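Tetratricopeptide TPR_2 repeat protein (Thermobaculum terrenum, PDB 5DJS) combines tetratricopeptide repeats with a GT-B region of glycosyl transferase family 41 and binds uridine-5'-diphosphate in a pocket. Local coordinates at residues G284-L288 and S450-W454; V265-A269 and F307-C311. The protein carries 1 engineered substitution. One frame throughout, in Å; residues are numbered along the deposited sequence.

In the fold
Contact 1 (284-288 with 450-454) joins the end of strand 281-285, in one parallel sheet of the GT-B region, to helix 447-454, which follows strand 435-438 of the other sheet. Contact 2 (265-269 with 307-311) stays within the first half, where neighbouring strand 263-266 runs out against the loop after strand 300-304. The centres of the two contacts lie 11 Å apart, and that loop connects them: Asp-285 OD2 is 2.9 Å from Tyr-308 N, a weak hydrogen bond, and Trp-454 packs on Phe-307. Neither contact supplies a residue of the uridine-5'-diphosphate pocket; contact 2 comes nearer, the ligand being about 8 Å from the Tyr-308 side chain, against about 12 Å from that of Leu-288 in contact 1.

Contact 1 (G284-L288 and S450-W454); sequences GDQHL and SLLRW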
loop_
_atom_site.group_PDB
_atom_site.type_symbol
_atom_site.label_atom_id
_atom_site.label_comp_id
_atom_site.label_asym_id
_atom_site.label_seq_id
_atom_site.Cartn_x
_atom_site.Cartn_y
_atom_site.Cartn_z
ATOM N N GLY A 284 -8.344 7.912 -10.369
ATOM C CA GLY A 284 -7.489 8.848 -9.625
ATOM C C GLY A 284 -8.213 10.158 -9.350
ATOM O O GLY A 284 -9.405 10.165 -9.006
ATOM N N ASP A 285 -7.486 11.266 -9.483
ATOM C CA ASP A 285 -8.088 12.607 -9.410
ATOM C C ASP A 285 -7.212 13.652 -10.109
ATOM O O ASP A 285 -6.120 13.326 -10.588
ATOM C CB ASP A 285 -8.453 12.994 -7.964
ATOM C CG ASP A 285 -7.270 13.435 -7.129
ATOM O OD1 ASP A 285 -6.572 14.391 -7.540
ATOM O OD2 ASP A 285 -7.090 12.876 -6.019
ATOM N N GLN A 286 -7.690 14.892 -10.169
ATOM C CA GLN A 286 -7.096 15.911 -11.049
ATOM C C GLN A 286 -5.739 16.427 -10.602
ATOM O O GLN A 286 -4.927 16.808 -11.438
ATOM C CB GLN A 286 -8.051 17.083 -11.222
ATOM C CG GLN A 286 -9.337 16.705 -11.923
ATOM C CD GLN A 286 -10.282 17.878 -12.038
ATOM O OE1 GLN A 286 -10.626 18.516 -11.035
ATOM N NE2 GLN A 286 -10.705 18.180 -13.259
ATOM N N HIS A 287 -5.504 16.441 -9.293
ATOM C CA HIS A 287 -4.189 16.776 -8.740
ATOM C C HIS A 287 -3.262 15.564 -8.737
ATOM O O HIS A 287 -2.063 15.689 -9.019
ATOM C CB HIS A 287 -4.331 17.325 -7.326
ATOM C CG HIS A 287 -5.175 18.561 -7.241
ATOM N ND1 HIS A 287 -5.102 19.581 -8.166
ATOM C CD2 HIS A 287 -6.095 18.948 -6.325
ATOM C CE1 HIS A 287 -5.950 20.537 -7.831
ATOM N NE2 HIS A 287 -6.565 20.176 -6.718
ATOM N N LEU A 288 -3.826 14.398 -8.427
ATOM C CA LEU A 288 -3.066 13.147 -8.327
ATOM C C LEU A 288 -2.444 12.669 -9.640
ATOM O O LEU A 288 -1.338 12.129 -9.619
ATOM C CB LEU A 288 -3.948 12.030 -7.740
ATOM C CG LEU A 288 -3.278 10.678 -7.435
ATOM C CD1 LEU A 288 -2.197 10.822 -6.374
ATOM C CD2 LEU A 288 -4.304 9.654 -6.988
ATOM N N SER A 450 -2.016 15.965 -3.569
ATOM C CA SER A 450 -3.436 16.039 -3.922
ATOM C C SER A 450 -4.310 16.309 -2.697
ATOM O O SER A 450 -5.059 17.287 -2.667
ATOM C CB SER A 450 -3.884 14.742 -4.612
ATOM O OG SER A 450 -5.263 14.776 -4.947
ATOM N N LEU A 451 -4.195 15.438 -1.695
ATOM C CA LEU A 451 -4.937 15.563 -0.423
ATOM C C LEU A 451 -4.896 17.000 0.091
ATOM O O LEU A 451 -5.933 17.605 0.336
ATOM C CB LEU A 451 -4.355 14.625 0.656
ATOM C CG LEU A 451 -5.196 14.158 1.861
ATOM C CD1 LEU A 451 -4.317 13.996 3.092
ATOM C CD2 LEU A 451 -6.371 15.057 2.211
ATOM N N LEU A 452 -3.682 17.531 0.227
ATOM C CA LEU A 452 -3.464 18.880 0.740
ATOM C C LEU A 452 -4.112 19.966 -0.138
ATOM O O LEU A 452 -4.760 20.881 0.384
ATOM C CB LEU A 452 -1.960 19.147 0.911
ATOM C CG LEU A 452 -1.209 18.327 1.974
ATOM C CD1 LEU A 452 0.270 18.641 1.907
ATOM C CD2 LEU A 452 -1.725 18.578 3.383
ATOM N N ARG A 453 -3.955 19.862 -1.456
ATOM C CA ARG A 453 -4.595 20.809 -2.377
ATOM C C ARG A 453 -6.133 20.808 -2.230
ATOM O O ARG A 453 -6.748 21.865 -2.102
ATOM C CB ARG A 453 -4.202 20.518 -3.825
ATOM C CG ARG A 453 -2.772 20.908 -4.174
ATOM C CD ARG A 453 -2.558 20.962 -5.683
ATOM N NE ARG A 453 -1.184 21.335 -6.037
ATOM C CZ ARG A 453 -0.660 22.568 -5.960
ATOM N NH1 ARG A 453 -1.372 23.615 -5.529
ATOM N NH2 ARG A 453 0.611 22.757 -6.319
ATOM N N TRP A 454 -6.732 19.618 -2.205
ATOM C CA TRP A 454 -8.187 19.476 -2.022
ATOM C C TRP A 454 -8.701 19.926 -0.649
ATOM O O TRP A 454 -9.879 20.248 -0.524
ATOM C CB TRP A 454 -8.638 18.028 -2.263
ATOM C CG TRP A 454 -8.553 17.577 -3.687
ATOM C CD1 TRP A 454 -7.810 16.546 -4.170
ATOM C CD2 TRP A 454 -9.246 18.135 -4.813
ATOM N NE1 TRP A 454 -7.991 16.421 -5.528
ATOM C CE2 TRP A 454 -8.873 17.380 -5.950
ATOM C CE3 TRP A 454 -10.145 19.199 -4.972
ATOM C CZ2 TRP A 454 -9.362 17.658 -7.234
ATOM C CZ3 TRP A 454 -10.636 19.477 -6.249
ATOM C CH2 TRP A 454 -10.241 18.707 -7.364
#
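Asp-285 turns both carboxylate oxygens to the helix 450-454, and each finds a different donor there. Ser-450 OG gives a hydrogen bond of 2.8 Å to Asp-285 OD2, arriving on its syn lone pair. The indole Trp-454 NE1 donates to Asp-285 OD1 at 3.2 Å in an almost straight bond; the oxygen lies in the ring plane of the tryptophan, but the N-H comes down from above the carboxylate, the two planes being 83° apart. Leu-288 N reaches Asp-285 OD1 from the other face at 2.9 Å, so the carboxylate is gripped by its own turn as well as by the helix. An aspartate suits this place because its short chain, with CG set between the backbone N and the carbonyl carbon (chi1 78°), folds back over the turn.

His-287, a flat ring, fits the wedge between Arg-453 and Trp-454. Arg-453 CD sits over the face of the imidazole, 3.9 Å from its centroid, in a CH-pi contact, while its guanidinium group reaches on to a salt bridge with Glu-439. Against the indole the imidazole is tilted by 42°, with His-287 CD2 over one face of the ring, offset toward its rim. Tryptophan thus serves twice, with its N-H and its broad face. At the far rim, Gln-286 OE1 lies near the ring plane, 3.7 Å from Trp-454 CH2.

The bond from Leu-288 N makes an Asx motif that holds the carboxylate at the end of strand 281-285; the same carboxylate's bonds to Ser-450 and Trp-454 link one Rossmann-like half of the GT-B fold to a helix of the other.

Contact 2 (V265-A269 and F307-C311); sequences VTWLA and FYLPC
Trp-267 lays its indole edge against the backbone of Tyr-308 and meets the Leu-309 side chain next to it. The indole Trp-267 NE1 donates to Tyr-308 O at 3.0 Å, with an N-H...O angle of 170°. The acceptor lies in the ring plane, and the donor is met nearly head-on by the carbonyl, consistent with a well-directed bond. A tryptophan suits the spot, being able to pair a buried carbonyl while offering a broad apolar surface. Its CG stands anti to the backbone N (chi1 169°), carrying the ring across to the loop.

Beside this bond, Trp-267 CZ2 meets Leu-309 CD2 at 4.2 Å, the two side chains crossing at a slant. Within each segment a leucine packs on its aromatic neighbour: Leu-268 CB covers part of one face of the Trp-267 ring, and Leu-309 CG sits over the centre of the Tyr-308 ring, 3.5 Å above its plane. Leu-268 also packs on Val-177 and Phe-180 of helix 176-187, and Leu-309 on the ligand-pocket residue Cys-422.

The arrangement lies where strand 263-266 gives way to a loop in the parallel sheet of a Rossmann-like half of the GT-B fold, close to the nucleotide pocket.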
loop_
_atom_site.group_PDB
_atom_site.type_symbol
_atom_site.label_atom_id
_atom_site.label_comp_id
_atom_site.label_asym_id
_atom_site.label_seq_id
_atom_site.Cartn_x
_atom_site.Cartn_y
_atom_site.Cartn_z
ATOM N N VAL A 265 -11.768 -2.030 -13.322
ATOM C CA VAL A 265 -11.243 -0.803 -12.722
ATOM C C VAL A 265 -10.209 -1.127 -11.647
ATOM O O VAL A 265 -10.414 -2.035 -10.827
ATOM C CB VAL A 265 -12.376 -0.027 -12.015
ATOM C CG1 VAL A 265 -11.855 1.246 -11.364
ATOM C CG2 VAL A 265 -13.504 0.302 -12.976
ATOM N N THR A 266 -9.114 -0.367 -11.624
ATOM C CA THR A 266 -8.152 -0.434 -10.504
ATOM C C THR A 266 -8.219 0.887 -9.716
ATOM O O THR A 266 -8.200 1.971 -10.303
ATOM C CB THR A 266 -6.717 -0.811 -10.978
ATOM O OG1 THR A 266 -5.925 -1.213 -9.852
ATOM C CG2 THR A 266 -6.014 0.325 -11.740
ATOM N N TRP A 267 -8.332 0.783 -8.395
ATOM C CA TRP A 267 -8.560 1.945 -7.531
ATOM C C TRP A 267 -8.084 1.667 -6.095
ATOM O O TRP A 267 -8.128 0.512 -5.632
ATOM C CB TRP A 267 -10.057 2.319 -7.519
ATOM C CG TRP A 267 -10.417 3.332 -6.455
ATOM C CD1 TRP A 267 -10.077 4.655 -6.431
ATOM C CD2 TRP A 267 -11.165 3.092 -5.260
ATOM N NE1 TRP A 267 -10.568 5.254 -5.297
ATOM C CE2 TRP A 267 -11.242 4.317 -4.561
ATOM C CE3 TRP A 267 -11.789 1.965 -4.714
ATOM C CZ2 TRP A 267 -11.904 4.444 -3.344
ATOM C CZ3 TRP A 267 -12.453 2.087 -3.495
ATOM C CH2 TRP A 267 -12.504 3.319 -2.825
ATOM N N LEU A 268 -7.614 2.728 -5.424
ATOM C CA LEU A 268 -7.295 2.747 -3.984
ATOM C C LEU A 268 -5.831 2.442 -3.671
ATOM O O LEU A 268 -5.162 3.251 -3.053
ATOM C CB LEU A 268 -8.233 1.844 -3.168
ATOM C CG LEU A 268 -8.187 1.949 -1.652
ATOM C CD1 LEU A 268 -8.898 3.199 -1.213
ATOM C CD2 LEU A 268 -8.886 0.769 -1.022
ATOM N N ALA A 269 -5.342 1.289 -4.106
ATOM C CA ALA A 269 -3.964 0.867 -3.850
ATOM C C ALA A 269 -3.030 1.263 -4.984
ATOM O O ALA A 269 -1.826 1.406 -4.774
ATOM C CB ALA A 269 -3.908 -0.643 -3.627
ATOM N N PHE A 307 -10.742 14.740 -4.139
ATOM C CA PHE A 307 -9.682 13.809 -3.742
ATOM C C PHE A 307 -10.102 12.371 -4.059
ATOM O O PHE A 307 -11.273 12.028 -3.914
ATOM C CB PHE A 307 -9.372 13.975 -2.245
ATOM C CG PHE A 307 -8.190 13.177 -1.761
ATOM C CD1 PHE A 307 -6.934 13.332 -2.350
ATOM C CD2 PHE A 307 -8.322 12.284 -0.692
ATOM C CE1 PHE A 307 -5.847 12.606 -1.895
ATOM C CE2 PHE A 307 -7.232 11.558 -0.233
ATOM C CZ PHE A 307 -5.990 11.723 -0.834
ATOM N N TYR A 308 -9.153 11.534 -4.491
ATOM C CA TYR A 308 -9.485 10.177 -4.963
ATOM C C TYR A 308 -9.905 9.166 -3.884
ATOM O O TYR A 308 -10.146 8.016 -4.221
ATOM C CB TYR A 308 -8.342 9.608 -5.817
ATOM C CG TYR A 308 -7.186 8.947 -5.061
ATOM C CD1 TYR A 308 -6.384 9.669 -4.163
ATOM C CD2 TYR A 308 -6.871 7.604 -5.279
ATOM C CE1 TYR A 308 -5.328 9.067 -3.496
ATOM C CE2 TYR A 308 -5.813 6.995 -4.617
ATOM C CZ TYR A 308 -5.045 7.726 -3.726
ATOM O OH TYR A 308 -3.995 7.118 -3.076
ATOM N N LEU A 309 -9.997 9.584 -2.618
ATOM C CA LEU A 309 -10.379 8.710 -1.514
ATOM C C LEU A 309 -11.349 9.422 -0.571
ATOM O O LEU A 309 -11.380 10.655 -0.555
ATOM C CB LEU A 309 -9.135 8.332 -0.719
ATOM C CG LEU A 309 -7.998 7.659 -1.481
ATOM C CD1 LEU A 309 -6.770 7.545 -0.607
ATOM C CD2 LEU A 309 -8.432 6.285 -1.913
ATOM N N PRO A 310 -12.123 8.654 0.234
ATOM C CA PRO A 310 -12.962 9.259 1.274
ATOM C C PRO A 310 -12.175 9.626 2.547
ATOM O O PRO A 310 -11.548 8.759 3.161
ATOM C CB PRO A 310 -13.999 8.162 1.568
ATOM C CG PRO A 310 -13.287 6.881 1.286
ATOM C CD PRO A 310 -12.263 7.180 0.216
ATOM N N CYS A 311 -12.244 10.899 2.940
ATOM C CA CYS A 311 -11.484 11.465 4.072
ATOM C C CYS A 311 -12.204 11.508 5.442
ATOM O O CYS A 311 -11.651 12.038 6.417
ATOM C CB CYS A 311 -11.031 12.873 3.696
ATOM S SG CYS A 311 -9.996 12.930 2.221
#